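Local coordinates for protein nitrophorin Cim l NP (Cimex lectularius, PDB 2IMQ) that carries nitric oxide on a cysteine-ligated heme and delivers it to the bite wound of the host during feeding, where it dilates blood vessels, at residues 128-133 with 154-159; 164-169 with 211-216; 243-248 with 258-263. One frame throughout, in Å; residues are numbered along the deposited sequence.

Interaction 1: 128-133 with 154-159; sequences RFSFTT and LDYSKK
T132 meets L154 through its hydroxyl, and S130 OG lies against CD2 of the Y156 ring. The strand 127-135 is a middle strand of the five-stranded sheet in this DNase I-like β-sandwich. The loop 154-159 runs past one face of it, with CA atoms of T132 and L154 6.6 Å apart. The tight end is here. T132 OG1 lies 3.0 Å from L154 O, at hydrogen-bond distance. The single hydroxyl proton has another acceptor within reach, however, and this bond is not settled. With OG1 beside the backbone N (chi1 -64°), CG2 stands opposite that N and touches L154 CB at 3.9 Å.

Two residues earlier in the strand, S130 OG is 3.5 Å from Y156 CD2 and approaches the ring obliquely. This is van der Waals contact. The hydroxyl bonds instead to S121 OG and S163 OG.

Toward solvent the contact loosens. Y156 is partly exposed, and CD of the exposed K159 lies over the centre of its ring, 3.9 Å above the plane. The loop holds its own shape through a type I turn from D155 to K158. S157 OG reaches D155 OD1 at 2.6 Å and S157 N reaches the same oxygen at 3.0 Å, the second bond making an Asx turn. Both donors come from one face of the carboxylate plane. OD2 bonds to Y150 OH and to W213 NE1. These bonds would probably favour the ionised form of D155.

The two strand hydroxyls therefore play different parts. T132 offers L154 one polar and one apolar atom. The S130 hydroxyl spends its bonds on S121 and S163, and gives Y156 van der Waals contact alone.

Interaction 2: 164-169 with 211-216; sequences DFLFWI and DGWTEP
W168 and W213 have the nearest CA atoms across the two segments, 8.7 Å apart. Strand 165-169 is an inner strand of the five-stranded sheet of the DNase I-like β-sandwich. The 211-216 segment has no regular structure. It is a loop lying over the strand, and W213 is the side chain that reaches it. The motif is a T-shaped tryptophan pair resting on a strand.

The W168 indole points its edge at the face of W213. Their six-membered rings are 5.4 Å apart between centroids, with planes at 84°. W168 CE3 sits over the W213 face, offset toward the rim, and is 3.7 Å from W213 CZ2. In turn CZ2 lies near the plane of the W168 ring. W168 has CG anti to its backbone N (chi1 -166°), which brings this six-membered edge round to W213.

The far end of the W213 benzo ring also presses on the strand itself. W213 CZ3 is 3.9 Å from the carbonyl carbon F167 C and 3.8 Å from W168 CB. The backbone oxygen L166 O is also 3.8 Å from W213 CZ3. All four touching residues are buried. The side-chain contacts are apolar, and the W213 ring also lies against these backbone carbonyls. The polar ends of the indoles point to other partners. W168 NE1 bonds to S134 OG, and W213 NE1 bonds to the carboxylate oxygen OD2 of D155. The shortest approach is on the L166 side, where L166 CB comes obliquely to W213 CH2 at 3.5 Å.

Interaction 3: 243-248 with 258-263; sequences DRALYK and LSYNSL
R244 and A245 receive the end of one long side chain, Y260, from the facing strand. The segments 243-248 and 258-262 run nearly antiparallel, at 160°. At 9.0 Å between axes the strands do not pair. They belong to the two facing sheets, and a tyrosine spans the distance.

D243 comes first. Its carbonyl O is 4.2 Å from Y260 OH, while its carboxylate leads away to S13 OG and to the backbone N of N15. R244 follows, with CA 3.4 Å from Y260 OH. Its side chain bends away at chi2 and chi3, and the tyrosine oxygen lies at the edge of the guanidinium, near its plane. R244 NE makes a salt bridge to OE2 of E215, and the same OE2 bonds to Y260 OH.

A245 carries the central bond. Its backbone N-H donates to Y260 OH over 3.0 Å and nearly straight, at 163°. The phenol oxygen thus accepts from the A245 amide, consistent with its own proton going to E215. A245 CB lies obliquely to the tyrosine ring, 3.7 Å from CE1. A chi1 of -173° extends the Y260 ring away from its own backbone N and out across the sandwich.

Beyond A245 the first segment moves off, and L246 turns to L201 of helix 201-206. That helix also meets R244. Strand 243-248 is the edge of the five-stranded sheet, next to strand 165-169. It faces strand 255-262, the edge of the six-stranded sheet beside strand 274-281.

How the interactions relate
The three contacts come in series along the chain and use consecutive strands of the five-stranded sheet: 127-135, 165-169 and 243-248. Centres of interactions 1 and 2 are about 9 Å apart, those of 2 and 3 about 10 Å, and those of 1 and 3 about 17 Å. T132 O and I169 N, 2.8 Å apart, join the first two strands. The E215 carboxylate ties interaction 2 to R244 and Y260 of interaction 3. S157 and K248 join the 154-159 loop to the edge strand. Interactions 1 and 2 bring loops onto the sheet; interaction 3 joins it to the second sheet. None is part of the annotated heme site, though the D243 side chain is about 10 Å from the heme.

Interaction 1: 128-133 with 154-159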
loop_
_atom_site.group_PDB
_atom_site.type_symbol
_atom_site.label_atom_id
_atom_site.label_comp_id
_atom_site.label_asym_id
_atom_site.label_seq_id
_atom_site.Cartn_x
_atom_site.Cartn_y
_atom_site.Cartn_z
ATOM N N ARG A 128 15.619 11.061 1.340
ATOM C CA ARG A 128 14.912 10.262 2.326
ATOM C C ARG A 128 13.594 9.746 1.793
ATOM O O ARG A 128 12.788 10.505 1.321
ATOM C CB ARG A 128 14.660 10.991 3.639
ATOM C CG ARG A 128 14.209 10.068 4.749
ATOM C CD ARG A 128 14.960 10.210 5.948
ATOM N NE ARG A 128 14.629 9.324 7.030
ATOM C CZ ARG A 128 15.349 8.307 7.426
ATOM N NH1 ARG A 128 16.420 7.920 6.732
ATOM N NH2 ARG A 128 14.984 7.632 8.510
ATOM N N PHE A 129 13.462 8.428 1.832
ATOM C CA PHE A 129 12.218 7.698 1.466
ATOM C C PHE A 129 11.465 7.304 2.716
ATOM O O PHE A 129 12.071 6.872 3.689
ATOM C CB PHE A 129 12.545 6.402 0.702
ATOM C CG PHE A 129 13.031 6.607 -0.682
ATOM C CD1 PHE A 129 14.343 7.024 -0.927
ATOM C CD2 PHE A 129 12.211 6.366 -1.760
ATOM C CE1 PHE A 129 14.809 7.215 -2.219
ATOM C CE2 PHE A 129 12.661 6.545 -3.044
ATOM C CZ PHE A 129 13.992 6.968 -3.269
ATOM N N SER A 130 10.129 7.401 2.677
ATOM C CA SER A 130 9.282 6.876 3.731
ATOM C C SER A 130 8.152 6.121 3.062
ATOM O O SER A 130 7.565 6.610 2.140
ATOM C CB SER A 130 8.690 7.993 4.633
ATOM O OG SER A 130 9.708 8.689 5.358
ATOM N N PHE A 131 7.915 4.964 3.614
ATOM C CA PHE A 131 6.784 4.088 3.259
ATOM C C PHE A 131 5.894 3.831 4.456
ATOM O O PHE A 131 6.368 3.380 5.495
ATOM C CB PHE A 131 7.287 2.741 2.722
ATOM C CG PHE A 131 7.994 2.863 1.409
ATOM C CD1 PHE A 131 9.334 3.241 1.357
ATOM C CD2 PHE A 131 7.303 2.744 0.226
ATOM C CE1 PHE A 131 9.957 3.387 0.143
ATOM C CE2 PHE A 131 7.930 2.887 -0.978
ATOM C CZ PHE A 131 9.256 3.231 -1.026
ATOM N N THR A 132 4.600 4.134 4.318
ATOM C CA THR A 132 3.614 3.951 5.336
ATOM C C THR A 132 2.574 2.953 4.887
ATOM O O THR A 132 2.139 2.972 3.756
ATOM C CB THR A 132 2.919 5.296 5.632
ATOM O OG1 THR A 132 3.894 6.175 6.156
ATOM C CG2 THR A 132 1.790 5.186 6.643
ATOM N N THR A 133 2.158 2.143 5.839
ATOM C CA THR A 133 0.858 1.448 5.720
ATOM C C THR A 133 0.008 1.703 6.972
ATOM O O THR A 133 0.542 2.062 8.029
ATOM C CB THR A 133 1.039 -0.060 5.424
ATOM O OG1 THR A 133 -0.206 -0.626 4.955
ATOM C CG2 THR A 133 1.460 -0.849 6.593
ATOM N N LEU A 154 1.814 9.116 11.296
ATOM C CA LEU A 154 2.195 8.236 10.158
ATOM C C LEU A 154 2.559 9.046 8.923
ATOM O O LEU A 154 3.007 8.483 7.912
ATOM C CB LEU A 154 1.070 7.249 9.849
ATOM C CG LEU A 154 0.678 6.306 10.962
ATOM C CD1 LEU A 154 -0.631 5.592 10.616
ATOM C CD2 LEU A 154 1.744 5.286 11.235
ATOM N N ASP A 155 2.432 10.373 9.013
ATOM C CA ASP A 155 2.523 11.268 7.867
ATOM C C ASP A 155 3.824 12.059 7.988
ATOM O O ASP A 155 3.886 13.133 8.648
ATOM C CB ASP A 155 1.349 12.231 7.832
ATOM C CG ASP A 155 1.297 13.034 6.589
ATOM O OD1 ASP A 155 2.353 13.204 5.901
ATOM O OD2 ASP A 155 0.229 13.575 6.236
ATOM N N TYR A 156 4.862 11.568 7.303
ATOM C CA TYR A 156 6.195 12.155 7.369
ATOM C C TYR A 156 6.357 13.349 6.446
ATOM O O TYR A 156 7.477 13.872 6.268
ATOM C CB TYR A 156 7.257 11.069 7.139
ATOM C CG TYR A 156 7.627 10.278 8.360
ATOM C CD1 TYR A 156 6.715 9.907 9.324
ATOM C CD2 TYR A 156 8.919 9.846 8.516
ATOM C CE1 TYR A 156 7.109 9.201 10.451
ATOM C CE2 TYR A 156 9.312 9.141 9.620
ATOM C CZ TYR A 156 8.414 8.833 10.580
ATOM O OH TYR A 156 8.758 8.120 11.696
ATOM N N SER A 157 5.264 13.820 5.867
ATOM C CA SER A 157 5.245 15.098 5.169
ATOM C C SER A 157 4.924 16.227 6.163
ATOM O O SER A 157 5.136 17.399 5.830
ATOM C CB SER A 157 4.246 15.137 4.016
ATOM O OG SER A 157 2.922 15.296 4.446
ATOM N N LYS A 158 4.396 15.873 7.345
ATOM C CA LYS A 158 3.979 16.830 8.395
ATOM C C LYS A 158 4.963 16.664 9.505
ATOM O O LYS A 158 4.590 16.424 10.653
ATOM C CB LYS A 158 2.604 16.479 8.919
ATOM C CG LYS A 158 1.528 16.839 8.035
ATOM C CD LYS A 158 0.207 16.554 8.698
ATOM C CE LYS A 158 -0.884 17.020 7.802
ATOM N NZ LYS A 158 -0.737 18.510 7.486
ATOM N N LYS A 159 6.229 16.649 9.135
ATOM C CA LYS A 159 7.347 16.598 10.068
ATOM C C LYS A 159 8.092 17.918 9.853
ATOM O O LYS A 159 7.911 18.587 8.848
ATOM C CB LYS A 159 8.276 15.415 9.774
ATOM C CG LYS A 159 7.819 14.091 10.402
ATOM C CD LYS A 159 8.962 13.150 10.709
ATOM C CE LYS A 159 9.394 13.180 12.190
ATOM N NZ LYS A 159 8.492 12.389 13.112
#

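Interaction 2: 164-169 with 211-216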
loop_
_atom_site.group_PDB
_atom_site.type_symbol
_atom_site.label_atom_id
_atom_site.label_comp_id
_atom_site.label_asym_id
_atom_site.label_seq_id
_atom_site.Cartn_x
_atom_site.Cartn_y
_atom_site.Cartn_z
ATOM N N ASP A 164 11.865 13.268 1.374
ATOM C CA ASP A 164 11.871 13.644 -0.035
ATOM C C ASP A 164 10.820 12.866 -0.852
ATOM O O ASP A 164 10.171 13.417 -1.719
ATOM C CB ASP A 164 13.230 13.375 -0.665
ATOM C CG ASP A 164 14.287 14.270 -0.108
ATOM O OD1 ASP A 164 14.981 13.848 0.856
ATOM O OD2 ASP A 164 14.393 15.446 -0.514
ATOM N N PHE A 165 10.713 11.569 -0.602
ATOM C CA PHE A 165 9.741 10.686 -1.331
ATOM C C PHE A 165 8.930 9.889 -0.328
ATOM O O PHE A 165 9.501 9.175 0.508
ATOM C CB PHE A 165 10.518 9.723 -2.234
ATOM C CG PHE A 165 11.523 10.409 -3.144
ATOM C CD1 PHE A 165 12.864 10.257 -2.941
ATOM C CD2 PHE A 165 11.103 11.163 -4.207
ATOM C CE1 PHE A 165 13.773 10.887 -3.816
ATOM C CE2 PHE A 165 11.973 11.772 -5.081
ATOM C CZ PHE A 165 13.323 11.644 -4.857
ATOM N N LEU A 166 7.613 10.022 -0.429
ATOM C CA LEU A 166 6.702 9.382 0.489
ATOM C C LEU A 166 5.654 8.604 -0.232
ATOM O O LEU A 166 5.076 9.062 -1.220
ATOM C CB LEU A 166 6.015 10.377 1.396
ATOM C CG LEU A 166 6.990 11.213 2.250
ATOM C CD1 LEU A 166 7.138 12.470 1.604
ATOM C CD2 LEU A 166 6.500 11.294 3.663
ATOM N N PHE A 167 5.412 7.419 0.268
ATOM C CA PHE A 167 4.357 6.511 -0.252
ATOM C C PHE A 167 3.526 5.988 0.899
ATOM O O PHE A 167 4.055 5.660 1.946
ATOM C CB PHE A 167 5.031 5.354 -1.006
ATOM C CG PHE A 167 5.899 5.851 -2.143
ATOM C CD1 PHE A 167 7.253 6.107 -1.957
ATOM C CD2 PHE A 167 5.348 6.129 -3.383
ATOM C CE1 PHE A 167 8.009 6.623 -3.009
ATOM C CE2 PHE A 167 6.105 6.653 -4.423
ATOM C CZ PHE A 167 7.446 6.902 -4.209
ATOM N N TRP A 168 2.229 5.890 0.690
ATOM C CA TRP A 168 1.338 5.370 1.690
ATOM C C TRP A 168 0.501 4.356 0.933
ATOM O O TRP A 168 -0.193 4.680 -0.034
ATOM C CB TRP A 168 0.442 6.483 2.222
ATOM C CG TRP A 168 -0.319 6.186 3.482
ATOM C CD1 TRP A 168 -0.976 5.071 3.826
ATOM C CD2 TRP A 168 -0.428 7.057 4.582
ATOM N NE1 TRP A 168 -1.531 5.191 5.078
ATOM C CE2 TRP A 168 -1.204 6.422 5.563
ATOM C CE3 TRP A 168 0.029 8.369 4.836
ATOM C CZ2 TRP A 168 -1.493 7.012 6.753
ATOM C CZ3 TRP A 168 -0.281 8.944 6.045
ATOM C CH2 TRP A 168 -1.019 8.265 6.973
ATOM N N ILE A 169 0.587 3.120 1.383
ATOM C CA ILE A 169 0.017 1.959 0.669
ATOM C C ILE A 169 -0.746 1.069 1.624
ATOM O O ILE A 169 -0.293 0.800 2.731
ATOM C CB ILE A 169 1.110 1.145 -0.054
ATOM C CG1 ILE A 169 2.229 0.710 0.896
ATOM C CG2 ILE A 169 1.649 1.971 -1.221
ATOM C CD1 ILE A 169 3.233 -0.251 0.179
ATOM N N ASP A 211 -3.680 15.203 3.521
ATOM C CA ASP A 211 -3.483 16.540 2.985
ATOM C C ASP A 211 -2.349 16.530 1.997
ATOM O O ASP A 211 -1.246 16.221 2.398
ATOM C CB ASP A 211 -3.177 17.578 4.098
ATOM C CG ASP A 211 -3.373 18.979 3.639
ATOM O OD1 ASP A 211 -3.728 19.839 4.456
ATOM O OD2 ASP A 211 -3.233 19.328 2.443
ATOM N N GLY A 212 -2.579 16.874 0.704
ATOM C CA GLY A 212 -1.471 16.995 -0.236
ATOM C C GLY A 212 -0.940 15.714 -0.843
ATOM O O GLY A 212 0.022 15.755 -1.598
ATOM N N TRP A 213 -1.548 14.592 -0.485
ATOM C CA TRP A 213 -1.172 13.302 -1.020
ATOM C C TRP A 213 -1.925 13.081 -2.305
ATOM O O TRP A 213 -3.096 13.470 -2.442
ATOM C CB TRP A 213 -1.463 12.220 -0.031
ATOM C CG TRP A 213 -0.596 12.173 1.201
ATOM C CD1 TRP A 213 -0.740 12.918 2.331
ATOM C CD2 TRP A 213 0.524 11.324 1.412
ATOM N NE1 TRP A 213 0.253 12.616 3.222
ATOM C CE2 TRP A 213 1.036 11.616 2.679
ATOM C CE3 TRP A 213 1.131 10.320 0.652
ATOM C CZ2 TRP A 213 2.097 10.925 3.227
ATOM C CZ3 TRP A 213 2.214 9.666 1.148
ATOM C CH2 TRP A 213 2.693 9.931 2.446
ATOM N N THR A 214 -1.269 12.449 -3.258
ATOM C CA THR A 214 -1.877 12.259 -4.559
ATOM C C THR A 214 -2.039 10.803 -4.799
ATOM O O THR A 214 -1.145 10.036 -4.530
ATOM C CB THR A 214 -0.973 12.879 -5.618
ATOM O OG1 THR A 214 -0.729 14.270 -5.302
ATOM C CG2 THR A 214 -1.580 12.820 -6.990
ATOM N N GLU A 215 -3.144 10.431 -5.427
ATOM C CA GLU A 215 -3.305 9.087 -5.924
ATOM C C GLU A 215 -3.119 9.106 -7.457
ATOM O O GLU A 215 -3.606 9.995 -8.135
ATOM C CB GLU A 215 -4.714 8.580 -5.618
ATOM C CG GLU A 215 -4.889 7.118 -5.940
ATOM C CD GLU A 215 -6.218 6.535 -5.539
ATOM O OE1 GLU A 215 -7.187 7.314 -5.290
ATOM O OE2 GLU A 215 -6.302 5.271 -5.423
ATOM N N PRO A 216 -2.385 8.159 -8.007
ATOM C CA PRO A 216 -2.344 8.081 -9.472
ATOM C C PRO A 216 -3.750 7.907 -10.034
ATOM O O PRO A 216 -4.669 7.456 -9.331
ATOM C CB PRO A 216 -1.541 6.822 -9.723
ATOM C CG PRO A 216 -0.722 6.647 -8.530
ATOM C CD PRO A 216 -1.692 7.031 -7.363
#

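Interaction 3: 243-248 with 258-263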
loop_
_atom_site.group_PDB
_atom_site.type_symbol
_atom_site.label_atom_id
_atom_site.label_comp_id
_atom_site.label_asym_id
_atom_site.label_seq_id
_atom_site.Cartn_x
_atom_site.Cartn_y
_atom_site.Cartn_z
ATOM N N ASP A 243 -7.560 -1.223 -1.503
ATOM C CA ASP A 243 -6.090 -0.979 -1.545
ATOM C C ASP A 243 -5.784 0.231 -2.415
ATOM O O ASP A 243 -6.254 0.301 -3.554
ATOM C CB ASP A 243 -5.385 -2.207 -2.086
ATOM C CG ASP A 243 -5.336 -3.298 -1.031
ATOM O OD1 ASP A 243 -4.452 -3.173 -0.116
ATOM O OD2 ASP A 243 -6.136 -4.271 -0.974
ATOM N N ARG A 244 -4.985 1.159 -1.907
ATOM C CA ARG A 244 -4.651 2.376 -2.567
ATOM C C ARG A 244 -3.177 2.619 -2.424
ATOM O O ARG A 244 -2.531 2.160 -1.491
ATOM C CB ARG A 244 -5.415 3.597 -1.971
ATOM C CG ARG A 244 -6.888 3.358 -1.718
ATOM C CD ARG A 244 -7.756 3.194 -2.958
ATOM N NE ARG A 244 -8.118 4.449 -3.560
ATOM C CZ ARG A 244 -9.221 5.125 -3.290
ATOM N NH1 ARG A 244 -10.126 4.653 -2.429
ATOM N NH2 ARG A 244 -9.409 6.310 -3.869
ATOM N N ALA A 245 -2.652 3.405 -3.357
ATOM C CA ALA A 245 -1.290 3.966 -3.254
ATOM C C ALA A 245 -1.345 5.451 -3.400
ATOM O O ALA A 245 -1.879 5.966 -4.388
ATOM C CB ALA A 245 -0.387 3.382 -4.357
ATOM N N LEU A 246 -0.803 6.140 -2.415
ATOM C CA LEU A 246 -0.727 7.591 -2.412
ATOM C C LEU A 246 0.747 7.961 -2.364
ATOM O O LEU A 246 1.587 7.263 -1.797
ATOM C CB LEU A 246 -1.393 8.186 -1.173
ATOM C CG LEU A 246 -2.809 7.803 -0.943
ATOM C CD1 LEU A 246 -3.301 8.471 0.340
ATOM C CD2 LEU A 246 -3.700 8.111 -2.144
ATOM N N TYR A 247 1.065 9.101 -2.964
ATOM C CA TYR A 247 2.439 9.602 -2.972
ATOM C C TYR A 247 2.509 11.080 -2.736
ATOM O O TYR A 247 1.562 11.796 -3.002
ATOM C CB TYR A 247 3.123 9.291 -4.309
ATOM C CG TYR A 247 2.574 9.958 -5.531
ATOM C CD1 TYR A 247 3.132 11.164 -6.027
ATOM C CD2 TYR A 247 1.517 9.449 -6.221
ATOM C CE1 TYR A 247 2.629 11.791 -7.180
ATOM C CE2 TYR A 247 1.046 10.056 -7.380
ATOM C CZ TYR A 247 1.576 11.217 -7.848
ATOM O OH TYR A 247 1.035 11.773 -9.016
ATOM N N LYS A 248 3.673 11.507 -2.253
ATOM C CA LYS A 248 3.917 12.917 -1.989
ATOM C C LYS A 248 5.409 13.088 -1.880
ATOM O O LYS A 248 6.124 12.178 -1.500
ATOM C CB LYS A 248 3.291 13.315 -0.622
ATOM C CG LYS A 248 3.138 14.770 -0.289
ATOM C CD LYS A 248 2.344 14.904 1.023
ATOM C CE LYS A 248 2.244 16.366 1.376
ATOM N NZ LYS A 248 1.468 16.612 2.548
ATOM N N LEU A 258 4.035 5.633 -13.189
ATOM C CA LEU A 258 4.115 4.981 -14.483
ATOM C C LEU A 258 2.928 4.125 -14.788
ATOM O O LEU A 258 2.459 4.081 -15.931
ATOM C CB LEU A 258 5.405 4.129 -14.553
ATOM C CG LEU A 258 6.673 4.871 -14.132
ATOM C CD1 LEU A 258 7.873 3.971 -14.039
ATOM C CD2 LEU A 258 6.914 6.077 -15.062
ATOM N N SER A 259 2.425 3.442 -13.761
ATOM C CA SER A 259 1.239 2.633 -13.895
ATOM C C SER A 259 0.662 2.395 -12.509
ATOM O O SER A 259 1.365 2.505 -11.489
ATOM C CB SER A 259 1.524 1.340 -14.600
ATOM O OG SER A 259 2.350 0.511 -13.840
ATOM N N TYR A 260 -0.607 2.049 -12.486
ATOM C CA TYR A 260 -1.389 1.822 -11.265
ATOM C C TYR A 260 -2.493 0.889 -11.672
ATOM O O TYR A 260 -3.309 1.238 -12.499
ATOM C CB TYR A 260 -1.920 3.159 -10.773
ATOM C CG TYR A 260 -2.621 3.191 -9.447
ATOM C CD1 TYR A 260 -2.170 2.429 -8.340
ATOM C CD2 TYR A 260 -3.706 4.028 -9.241
ATOM C CE1 TYR A 260 -2.773 2.537 -7.106
ATOM C CE2 TYR A 260 -4.294 4.142 -7.982
ATOM C CZ TYR A 260 -3.839 3.391 -6.920
ATOM O OH TYR A 260 -4.470 3.492 -5.721
ATOM N N ASN A 261 -2.456 -0.321 -11.182
ATOM C CA ASN A 261 -3.386 -1.337 -11.582
ATOM C C ASN A 261 -3.686 -2.313 -10.487
ATOM O O ASN A 261 -2.798 -2.699 -9.741
ATOM C CB ASN A 261 -2.780 -2.187 -12.728
ATOM C CG ASN A 261 -2.465 -1.413 -13.984
ATOM O OD1 ASN A 261 -3.304 -1.270 -14.860
ATOM N ND2 ASN A 261 -1.237 -0.975 -14.119
ATOM N N SER A 262 -4.920 -2.799 -10.438
ATOM C CA SER A 262 -5.231 -3.984 -9.692
ATOM C C SER A 262 -4.709 -5.200 -10.469
ATOM O O SER A 262 -4.628 -5.190 -11.680
ATOM C CB SER A 262 -6.725 -4.131 -9.488
ATOM O OG SER A 262 -7.389 -4.134 -10.738
ATOM N N LEU A 263 -4.385 -6.221 -9.710
ATOM C CA LEU A 263 -3.898 -7.479 -10.276
ATOM C C LEU A 263 -4.967 -8.518 -10.160
ATOM O O LEU A 263 -5.111 -9.272 -9.192
ATOM C CB LEU A 263 -2.645 -7.904 -9.566
ATOM C CG LEU A 263 -1.521 -6.896 -9.540
ATOM C CD1 LEU A 263 -0.350 -7.486 -8.778
ATOM C CD2 LEU A 263 -1.110 -6.436 -10.924
#